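Local coordinates for mitochondrial RNA-binding protein 2 (Trypanosoma brucei, PDB 2GIA) that probably binds guide RNA and mRNA in mitochondria and, together with MRP1, forms a complex that acts as an RNA matchmaker in RNA editing, at residues 91-96 / 160-165. Numbering follows the deposited sequence.
Sequences RVVSVM and ETFEWT
Strands carrying Val92, Val93 and Val95 on one side and Phe162 and Trp164 on the other pass nearly at right angles (85°), their axes 9.1 Å apart, too far for backbone pairing, and three valines and two aromatic rings meet between them. Val92 CG1 approaches the Phe162 ring obliquely and tightly, 3.3 Å from Phe162 CE2; lying anti to the backbone N (chi1 170°), this methyl is the branch that reaches the ring. Val93 CG1 lies chiefly against Trp164, 3.5 Å above the indole plane, displaced toward the rim and nearest Trp164 NE1 (3.6 Å); it only brushes the edge of Phe162, 4.1 Å from Phe162 CD2. The pair exemplifies how a classic beta bulge, here Val92 and Val93 opposite Tyr75, lets two consecutive residues face the same layer. Strands 89-97 and 160-168 are, within this chain, edge strands of two four-stranded antiparallel sheets, packed roughly perpendicular as in the Whirly fold. Farther along, Val95 CG2 meets the indole at its edge, in plane, 3.9 Å from Trp164 CZ2. The indole N-H is satisfied within its own sheet by Ser143 OG, and Tyr75 brings its ring against that of Trp164, planes inclined at about 35°.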
loop_
_atom_site.group_PDB
_atom_site.type_symbol
_atom_site.label_atom_id
_atom_site.label_comp_id
_atom_site.label_asym_id
_atom_site.label_seq_id
_atom_site.Cartn_x
_atom_site.Cartn_y
_atom_site.Cartn_z
ATOM N N ARG D 91 -0.503 25.241 21.052
ATOM C CA ARG D 91 -1.629 25.026 20.145
ATOM C C ARG D 91 -2.570 26.223 20.144
ATOM O O ARG D 91 -3.127 26.607 21.170
ATOM C CB ARG D 91 -2.357 23.759 20.564
ATOM C CG ARG D 91 -3.538 23.314 19.710
ATOM C CD ARG D 91 -3.938 21.927 20.206
ATOM N NE ARG D 91 -5.362 21.639 20.111
ATOM C CZ ARG D 91 -6.310 22.269 20.793
ATOM N NH1 ARG D 91 -6.000 23.244 21.635
ATOM N NH2 ARG D 91 -7.578 21.914 20.639
ATOM N N VAL D 92 -2.741 26.804 18.970
ATOM C CA VAL D 92 -3.581 27.977 18.797
ATOM C C VAL D 92 -4.978 27.618 18.345
ATOM O O VAL D 92 -5.975 28.205 18.800
ATOM C CB VAL D 92 -2.955 28.931 17.756
ATOM C CG1 VAL D 92 -3.944 30.017 17.385
ATOM C CG2 VAL D 92 -1.689 29.539 18.309
ATOM N N VAL D 93 -5.067 26.640 17.451
ATOM C CA VAL D 93 -6.365 26.245 16.932
ATOM C C VAL D 93 -6.371 24.806 16.417
ATOM O O VAL D 93 -5.347 24.306 15.950
ATOM C CB VAL D 93 -6.805 27.224 15.813
ATOM C CG1 VAL D 93 -5.829 27.175 14.652
ATOM C CG2 VAL D 93 -8.210 26.902 15.373
ATOM N N SER D 94 -7.524 24.148 16.521
ATOM C CA SER D 94 -7.671 22.761 16.097
ATOM C C SER D 94 -8.914 22.610 15.205
ATOM O O SER D 94 -10.028 22.999 15.584
ATOM C CB SER D 94 -7.737 21.893 17.355
ATOM O OG SER D 94 -8.118 20.554 17.113
ATOM N N VAL D 95 -8.703 22.091 13.993
ATOM C CA VAL D 95 -9.775 21.882 13.009
ATOM C C VAL D 95 -10.064 20.384 12.890
ATOM O O VAL D 95 -9.149 19.566 12.680
ATOM C CB VAL D 95 -9.346 22.375 11.616
ATOM C CG1 VAL D 95 -10.453 22.080 10.586
ATOM C CG2 VAL D 95 -9.006 23.847 11.659
ATOM N N MET D 96 -11.324 20.001 13.008
ATOM C CA MET D 96 -11.627 18.594 12.893
ATOM C C MET D 96 -12.366 18.372 11.612
ATOM O O MET D 96 -13.422 18.943 11.393
ATOM C CB MET D 96 -12.447 18.124 14.070
ATOM C CG MET D 96 -11.751 18.338 15.389
ATOM S SD MET D 96 -12.426 17.183 16.598
ATOM C CE MET D 96 -14.220 17.439 16.404
ATOM N N GLU D 160 -13.944 36.317 17.759
ATOM C CA GLU D 160 -12.519 36.251 17.467
ATOM C C GLU D 160 -12.199 35.555 16.155
ATOM O O GLU D 160 -12.916 34.662 15.719
ATOM C CB GLU D 160 -11.809 35.545 18.611
ATOM C CG GLU D 160 -12.099 36.167 19.964
ATOM C CD GLU D 160 -11.698 35.258 21.104
ATOM O OE1 GLU D 160 -10.515 34.856 21.155
ATOM O OE2 GLU D 160 -12.566 34.942 21.946
ATOM N N THR D 161 -11.101 35.970 15.540
ATOM C CA THR D 161 -10.688 35.411 14.265
ATOM C C THR D 161 -9.171 35.228 14.205
ATOM O O THR D 161 -8.417 36.047 14.738
ATOM C CB THR D 161 -11.131 36.334 13.118
ATOM O OG1 THR D 161 -10.817 35.730 11.862
ATOM C CG2 THR D 161 -10.409 37.660 13.205
ATOM N N PHE D 162 -8.731 34.145 13.563
ATOM C CA PHE D 162 -7.304 33.865 13.415
ATOM C C PHE D 162 -7.019 33.249 12.035
ATOM O O PHE D 162 -7.540 32.178 11.707
ATOM C CB PHE D 162 -6.813 32.917 14.527
ATOM C CG PHE D 162 -5.362 32.529 14.392
ATOM C CD1 PHE D 162 -4.371 33.507 14.306
ATOM C CD2 PHE D 162 -4.987 31.189 14.314
ATOM C CE1 PHE D 162 -3.026 33.156 14.142
ATOM C CE2 PHE D 162 -3.645 30.828 14.149
ATOM C CZ PHE D 162 -2.662 31.813 14.063
ATOM N N GLU D 163 -6.204 33.939 11.241
ATOM C CA GLU D 163 -5.844 33.488 9.906
ATOM C C GLU D 163 -4.483 32.800 9.898
ATOM O O GLU D 163 -3.517 33.306 10.469
ATOM C CB GLU D 163 -5.815 34.673 8.953
ATOM C CG GLU D 163 -7.191 35.137 8.501
ATOM C CD GLU D 163 -7.115 36.366 7.603
ATOM O OE1 GLU D 163 -6.127 36.485 6.841
ATOM O OE2 GLU D 163 -8.037 37.209 7.647
ATOM N N TRP D 164 -4.398 31.646 9.247
ATOM C CA TRP D 164 -3.129 30.927 9.213
ATOM C C TRP D 164 -2.986 30.141 7.915
ATOM O O TRP D 164 -3.985 29.799 7.286
ATOM C CB TRP D 164 -3.028 29.997 10.421
ATOM C CG TRP D 164 -4.204 29.053 10.594
ATOM C CD1 TRP D 164 -5.443 29.345 11.121
ATOM C CD2 TRP D 164 -4.205 27.640 10.329
ATOM N NE1 TRP D 164 -6.203 28.194 11.206
ATOM C CE2 TRP D 164 -5.473 27.142 10.723
ATOM C CE3 TRP D 164 -3.261 26.755 9.789
ATOM C CZ2 TRP D 164 -5.806 25.781 10.607
ATOM C CZ3 TRP D 164 -3.594 25.408 9.677
ATOM C CH2 TRP D 164 -4.860 24.936 10.078
ATOM N N THR D 165 -1.741 29.872 7.528
ATOM C CA THR D 165 -1.422 29.149 6.286
ATOM C C THR D 165 -0.310 28.150 6.561
ATOM O O THR D 165 0.638 28.473 7.287
ATOM C CB THR D 165 -0.861 30.104 5.180
ATOM O OG1 THR D 165 -1.825 31.109 4.863
ATOM C CG2 THR D 165 -0.563 29.342 3.897
#